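PDB 5UTT: sortase from Actinomyces oris, which probably acts as a cysteine transpeptidase of the sortase family that joins surface proteins such as pilus components to their acceptors. Local coordinates for residues L32-P46 / G86-E100. Residues are numbered along the deposited sequence; the frame is centred on the assembly and turned at random.
Sequences LVVPKWYGVTNNNMP and GNSFRRIDLLQEGDE
W37 sets its indole edge against R91 O and I92 CA. NE1 donates to R91 O at 3.0 Å, but the bond is bent and arrives from above the carbonyl plane. L94 N reaches the same oxygen from the opposite face. The six-membered ring of W37 meets the F89 ring obliquely, with planes 43° apart. V34 CB, from W37's own segment, sits over one indole face near its rim, and L95 CD1 approaches CZ2 obliquely. F89 CE1 packs against L32 CD2 and M45 SD, the latter a Met-aromatic contact at 3.6 Å.

At one end the extended chain of K36 carries NZ to D99 OD2, a salt bridge of 2.7 Å, and on to L94 O. Q96 N meets D99 OD2 from the other face of the carboxylate. Water 1 links K36 N to E100 O. At the other end N87 pairs with N44 through both backbone and side chain. Its CG stands beside its own backbone N (chi1 -79°), which carries the amide to N44. OD1 accepts from N44 N, and ND2 returns a nearly straight bond to N44 OD1 at 3.2 Å. This pair of bonds fixes the amide's rotation. N42 N donates to G86 O.

Further out, N43 OD1 takes V34 N and its ND2 gives to V34 O, which ties together the loop between strands 28-33 and 45-49. L146 backs both W37 and F89. The contact packs this hairpin connection onto the long loop joining strands 74-79 and 100-104, within the sortase beta-barrel fold.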
loop_
_atom_site.group_PDB
_atom_site.type_symbol
_atom_site.label_atom_id
_atom_site.label_comp_id
_atom_site.label_asym_id
_atom_site.label_seq_id
_atom_site.Cartn_x
_atom_site.Cartn_y
_atom_site.Cartn_z
ATOM N N LEU A 32 1.685 2.141 -6.885
ATOM C CA LEU A 32 2.172 1.086 -6.035
ATOM C C LEU A 32 3.052 0.141 -6.831
ATOM O O LEU A 32 2.633 -0.393 -7.850
ATOM C CB LEU A 32 1.024 0.287 -5.428
ATOM C CG LEU A 32 1.331 -0.828 -4.435
ATOM C CD1 LEU A 32 1.957 -0.285 -3.144
ATOM C CD2 LEU A 32 0.064 -1.627 -4.156
ATOM N N VAL A 33 4.241 -0.109 -6.329
ATOM C CA VAL A 33 5.147 -1.101 -6.947
ATOM C C VAL A 33 5.534 -2.119 -5.867
ATOM O O VAL A 33 6.051 -1.767 -4.800
ATOM C CB VAL A 33 6.386 -0.435 -7.570
ATOM C CG1 VAL A 33 7.354 -1.482 -8.046
ATOM C CG2 VAL A 33 6.001 0.501 -8.715
ATOM N N VAL A 34 5.283 -3.397 -6.133
ATOM C CA VAL A 34 5.696 -4.449 -5.202
ATOM C C VAL A 34 6.641 -5.389 -5.964
ATOM O O VAL A 34 6.197 -6.120 -6.870
ATOM C CB VAL A 34 4.480 -5.188 -4.635
ATOM C CG1 VAL A 34 4.931 -6.324 -3.716
ATOM C CG2 VAL A 34 3.509 -4.219 -3.946
ATOM N N PRO A 35 7.923 -5.424 -5.606
ATOM C CA PRO A 35 8.863 -6.248 -6.400
ATOM C C PRO A 35 8.532 -7.740 -6.544
ATOM O O PRO A 35 8.798 -8.346 -7.585
ATOM C CB PRO A 35 10.170 -6.042 -5.653
ATOM C CG PRO A 35 10.055 -4.656 -5.125
ATOM C CD PRO A 35 8.650 -4.588 -4.616
ATOM N N LYS A 36 7.877 -8.327 -5.550
ATOM C CA LYS A 36 7.404 -9.717 -5.698
ATOM C C LYS A 36 6.250 -9.938 -6.685
ATOM O O LYS A 36 5.813 -11.086 -6.877
ATOM C CB LYS A 36 6.996 -10.260 -4.359
ATOM C CG LYS A 36 8.219 -10.648 -3.538
ATOM C CD LYS A 36 7.828 -11.701 -2.547
ATOM C CE LYS A 36 9.017 -12.457 -2.010
ATOM N NZ LYS A 36 8.553 -13.143 -0.780
ATOM N N TRP A 37 5.706 -8.872 -7.217
ATOM C CA TRP A 37 4.616 -8.952 -8.170
ATOM C C TRP A 37 5.104 -8.715 -9.593
ATOM O O TRP A 37 4.271 -8.797 -10.555
ATOM C CB TRP A 37 3.476 -7.978 -7.807
ATOM C CG TRP A 37 2.760 -8.309 -6.527
ATOM C CD1 TRP A 37 2.885 -9.464 -5.785
ATOM C CD2 TRP A 37 1.794 -7.506 -5.834
ATOM N NE1 TRP A 37 2.109 -9.410 -4.688
ATOM C CE2 TRP A 37 1.429 -8.228 -4.666
ATOM C CE3 TRP A 37 1.226 -6.241 -6.053
ATOM C CZ2 TRP A 37 0.501 -7.743 -3.752
ATOM C CZ3 TRP A 37 0.319 -5.766 -5.125
ATOM C CH2 TRP A 37 -0.018 -6.518 -3.983
ATOM N N TYR A 38 6.407 -8.496 -9.779
ATOM C CA TYR A 38 6.970 -8.463 -11.129
ATOM C C TYR A 38 6.684 -9.827 -11.762
ATOM O O TYR A 38 6.970 -10.868 -11.181
ATOM C CB TYR A 38 8.438 -8.131 -11.155
ATOM C CG TYR A 38 8.748 -6.662 -11.032
ATOM C CD1 TYR A 38 8.182 -5.725 -11.901
ATOM C CD2 TYR A 38 9.643 -6.205 -10.068
ATOM C CE1 TYR A 38 8.484 -4.379 -11.808
ATOM C CE2 TYR A 38 9.949 -4.867 -9.962
ATOM C CZ TYR A 38 9.393 -3.959 -10.831
ATOM O OH TYR A 38 9.742 -2.648 -10.693
ATOM N N GLY A 39 6.042 -9.816 -12.919
ATOM C CA GLY A 39 5.717 -11.052 -13.620
ATOM C C GLY A 39 4.349 -11.596 -13.270
ATOM O O GLY A 39 3.863 -12.522 -13.928
ATOM N N VAL A 40 3.731 -11.024 -12.243
ATOM C CA VAL A 40 2.395 -11.367 -11.791
ATOM C C VAL A 40 1.400 -10.378 -12.380
ATOM O O VAL A 40 0.493 -10.760 -13.139
ATOM C CB VAL A 40 2.311 -11.375 -10.246
ATOM C CG1 VAL A 40 0.894 -11.714 -9.789
ATOM C CG2 VAL A 40 3.364 -12.307 -9.661
ATOM N N THR A 41 1.588 -9.096 -12.074
ATOM C CA THR A 41 0.753 -8.027 -12.594
ATOM C C THR A 41 1.621 -7.052 -13.393
ATOM O O THR A 41 2.821 -7.232 -13.439
ATOM C CB THR A 41 0.018 -7.281 -11.460
ATOM O OG1 THR A 41 0.933 -6.488 -10.727
ATOM C CG2 THR A 41 -0.623 -8.243 -10.476
ATOM N N ASN A 42 1.033 -6.020 -13.999
ATOM C CA ASN A 42 1.809 -4.969 -14.646
ATOM C C ASN A 42 2.659 -4.236 -13.605
ATOM O O ASN A 42 3.606 -3.537 -13.973
ATOM C CB ASN A 42 0.901 -3.949 -15.310
ATOM C CG ASN A 42 0.000 -4.581 -16.362
ATOM O OD1 ASN A 42 0.130 -5.755 -16.671
ATOM N ND2 ASN A 42 -0.911 -3.799 -16.905
ATOM N N ASN A 43 2.248 -4.353 -12.341
ATOM C CA ASN A 43 3.024 -3.825 -11.203
ATOM C C ASN A 43 3.235 -2.303 -11.291
ATOM O O ASN A 43 4.311 -1.768 -10.980
ATOM C CB ASN A 43 4.330 -4.591 -11.057
ATOM C CG ASN A 43 4.842 -4.603 -9.618
ATOM O OD1 ASN A 43 4.090 -4.327 -8.686
ATOM N ND2 ASN A 43 6.089 -5.001 -9.438
ATOM N N ASN A 44 2.174 -1.592 -11.631
ATOM C CA ASN A 44 2.250 -0.148 -11.674
ATOM C C ASN A 44 0.909 0.436 -11.317
ATOM O O ASN A 44 0.390 1.322 -11.977
ATOM C CB ASN A 44 2.782 0.359 -13.023
ATOM C CG ASN A 44 1.865 0.063 -14.182
ATOM O OD1 ASN A 44 1.028 -0.821 -14.138
ATOM N ND2 ASN A 44 1.998 0.863 -15.231
ATOM N N MET A 45 0.390 -0.082 -10.209
ATOM C CA MET A 45 -0.962 0.144 -9.832
ATOM C C MET A 45 -1.159 1.534 -9.316
ATOM O O MET A 45 -0.478 1.940 -8.328
ATOM C CB MET A 45 -1.332 -0.902 -8.777
ATOM C CG MET A 45 -2.787 -0.929 -8.395
ATOM S SD MET A 45 -3.140 -2.358 -7.355
ATOM C CE MET A 45 -4.936 -2.334 -7.209
ATOM N N PRO A 46 -2.052 2.310 -9.916
ATOM C CA PRO A 46 -2.284 3.675 -9.369
ATOM C C PRO A 46 -2.924 3.587 -7.994
ATOM O O PRO A 46 -3.683 2.651 -7.720
ATOM C CB PRO A 46 -3.267 4.319 -10.364
ATOM C CG PRO A 46 -3.353 3.354 -11.481
ATOM C CD PRO A 46 -2.988 2.016 -11.013
ATOM N N GLY A 86 -4.852 -6.680 -14.859
ATOM C CA GLY A 86 -3.794 -5.754 -15.133
ATOM C C GLY A 86 -3.091 -5.468 -13.816
ATOM O O GLY A 86 -1.918 -5.789 -13.671
ATOM N N ASN A 87 -3.838 -4.931 -12.856
ATOM C CA ASN A 87 -3.297 -4.605 -11.519
ATOM C C ASN A 87 -4.315 -4.998 -10.481
ATOM O O ASN A 87 -5.490 -4.684 -10.611
ATOM C CB ASN A 87 -3.005 -3.113 -11.372
ATOM C CG ASN A 87 -1.705 -2.693 -12.028
ATOM O OD1 ASN A 87 -0.619 -3.236 -11.706
ATOM N ND2 ASN A 87 -1.772 -1.674 -12.879
ATOM N N SER A 88 -3.861 -5.635 -9.412
ATOM C CA SER A 88 -4.724 -6.111 -8.354
ATOM C C SER A 88 -3.887 -6.526 -7.143
ATOM O O SER A 88 -2.686 -6.618 -7.259
ATOM C CB SER A 88 -5.454 -7.344 -8.771
ATOM O OG SER A 88 -4.544 -8.440 -8.868
ATOM N N PHE A 89 -4.529 -6.911 -6.048
ATOM C CA PHE A 89 -3.790 -7.463 -4.861
ATOM C C PHE A 89 -3.891 -9.009 -4.878
ATOM O O PHE A 89 -3.925 -9.708 -3.844
ATOM C CB PHE A 89 -4.350 -6.874 -3.545
ATOM C CG PHE A 89 -4.021 -5.414 -3.284
ATOM C CD1 PHE A 89 -3.325 -4.642 -4.202
ATOM C CD2 PHE A 89 -4.411 -4.819 -2.096
ATOM C CE1 PHE A 89 -2.995 -3.330 -3.923
ATOM C CE2 PHE A 89 -4.088 -3.498 -1.829
ATOM C CZ PHE A 89 -3.417 -2.751 -2.747
ATOM N N ARG A 90 -4.037 -9.584 -6.079
ATOM C CA ARG A 90 -4.250 -11.011 -6.197
ATOM C C ARG A 90 -3.274 -11.829 -5.371
ATOM O O ARG A 90 -3.672 -12.828 -4.739
ATOM C CB ARG A 90 -4.088 -11.421 -7.653
ATOM C CG ARG A 90 -4.384 -12.883 -7.909
ATOM C CD ARG A 90 -4.077 -13.181 -9.360
ATOM N NE ARG A 90 -4.575 -14.469 -9.751
ATOM C CZ ARG A 90 -4.348 -15.026 -10.937
ATOM N NH1 ARG A 90 -3.609 -14.390 -11.846
ATOM N NH2 ARG A 90 -4.855 -16.220 -11.209
ATOM N N ARG A 91 -2.007 -11.441 -5.417
ATOM C CA ARG A 91 -0.949 -12.267 -4.876
ATOM C C ARG A 91 -0.418 -11.603 -3.643
ATOM O O ARG A 91 0.750 -11.682 -3.365
ATOM C CB ARG A 91 0.123 -12.613 -5.918
ATOM C CG ARG A 91 -0.344 -13.637 -6.948
ATOM C CD ARG A 91 -0.184 -15.054 -6.410
ATOM N NE ARG A 91 -1.170 -15.445 -5.382
ATOM C CZ ARG A 91 -2.399 -15.871 -5.635
ATOM N NH1 ARG A 91 -2.868 -15.975 -6.896
ATOM N NH2 ARG A 91 -3.183 -16.212 -4.619
ATOM N N ILE A 92 -1.327 -10.992 -2.880
ATOM C CA ILE A 92 -0.976 -10.432 -1.565
ATOM C C ILE A 92 -0.322 -11.478 -0.667
ATOM O O ILE A 92 0.461 -11.126 0.244
ATOM C CB ILE A 92 -2.217 -9.795 -0.916
ATOM C CG1 ILE A 92 -1.803 -8.861 0.240
ATOM C CG2 ILE A 92 -3.222 -10.840 -0.485
ATOM C CD1 ILE A 92 -2.890 -7.921 0.699
ATOM N N ASP A 93 -0.654 -12.736 -0.911
ATOM C CA ASP A 93 -0.187 -13.877 -0.093
ATOM C C ASP A 93 1.291 -14.204 -0.293
ATOM O O ASP A 93 1.823 -15.017 0.451
ATOM C CB ASP A 93 -1.036 -15.130 -0.334
ATOM C CG ASP A 93 -1.090 -15.532 -1.799
ATOM O OD1 ASP A 93 -0.484 -14.866 -2.641
ATOM O OD2 ASP A 93 -1.722 -16.550 -2.079
ATOM N N LEU A 94 1.969 -13.554 -1.236
ATOM C CA LEU A 94 3.380 -13.810 -1.497
ATOM C C LEU A 94 4.229 -12.960 -0.591
ATOM O O LEU A 94 5.408 -13.152 -0.554
ATOM C CB LEU A 94 3.772 -13.491 -2.932
ATOM C CG LEU A 94 3.056 -14.283 -4.057
ATOM C CD1 LEU A 94 3.603 -13.755 -5.372
ATOM C CD2 LEU A 94 3.262 -15.772 -3.933
ATOM N N LEU A 95 3.629 -12.019 0.114
ATOM C CA LEU A 95 4.415 -11.042 0.862
ATOM C C LEU A 95 4.787 -11.631 2.213
ATOM O O LEU A 95 3.927 -12.087 2.997
ATOM C CB LEU A 95 3.616 -9.738 0.992
ATOM C CG LEU A 95 3.249 -9.049 -0.329
ATOM C CD1 LEU A 95 2.338 -7.865 -0.127
ATOM C CD2 LEU A 95 4.533 -8.613 -1.002
ATOM N N GLN A 96 6.086 -11.617 2.487
ATOM C CA GLN A 96 6.625 -12.153 3.708
ATOM C C GLN A 96 7.414 -11.040 4.407
ATOM O O GLN A 96 7.797 -10.040 3.796
ATOM C CB GLN A 96 7.537 -13.340 3.361
ATOM C CG GLN A 96 6.876 -14.393 2.462
ATOM C CD GLN A 96 7.836 -15.454 1.940
ATOM O OE1 GLN A 96 8.883 -15.704 2.517
ATOM N NE2 GLN A 96 7.455 -16.108 0.839
ATOM N N GLU A 97 7.702 -11.253 5.681
ATOM C CA GLU A 97 8.509 -10.295 6.404
ATOM C C GLU A 97 9.763 -9.892 5.630
ATOM O O GLU A 97 10.535 -10.734 5.138
ATOM C CB GLU A 97 8.889 -10.870 7.745
ATOM C CG GLU A 97 9.580 -9.854 8.635
ATOM C CD GLU A 97 10.189 -10.489 9.848
ATOM O OE1 GLU A 97 10.059 -11.728 10.031
ATOM O OE2 GLU A 97 10.821 -9.726 10.626
ATOM N N GLY A 98 9.986 -8.591 5.544
ATOM C CA GLY A 98 11.132 -8.032 4.829
ATOM C C GLY A 98 10.941 -7.725 3.355
ATOM O O GLY A 98 11.730 -6.987 2.753
ATOM N N ASP A 99 9.860 -8.225 2.766
ATOM C CA ASP A 99 9.581 -7.839 1.387
ATOM C C ASP A 99 9.265 -6.354 1.255
ATOM O O ASP A 99 8.642 -5.742 2.145
ATOM C CB ASP A 99 8.408 -8.666 0.870
ATOM C CG ASP A 99 8.764 -10.124 0.682
ATOM O OD1 ASP A 99 9.958 -10.445 0.467
ATOM O OD2 ASP A 99 7.855 -10.962 0.715
ATOM N N GLU A 100 9.649 -5.762 0.123
ATOM C CA GLU A 100 9.451 -4.343 -0.067
ATOM C C GLU A 100 8.098 -3.995 -0.622
ATOM O O GLU A 100 7.598 -4.685 -1.547
ATOM C CB GLU A 100 10.489 -3.802 -1.046
ATOM C CG GLU A 100 11.843 -3.558 -0.367
ATOM C CD GLU A 100 12.918 -3.023 -1.278
ATOM O OE1 GLU A 100 12.778 -3.126 -2.507
ATOM O OE2 GLU A 100 13.929 -2.466 -0.748
HETATM O O HOH W 1 8.079 -7.288 -2.699
HETATM O O HOH W 2 -0.544 -4.828 -9.330
#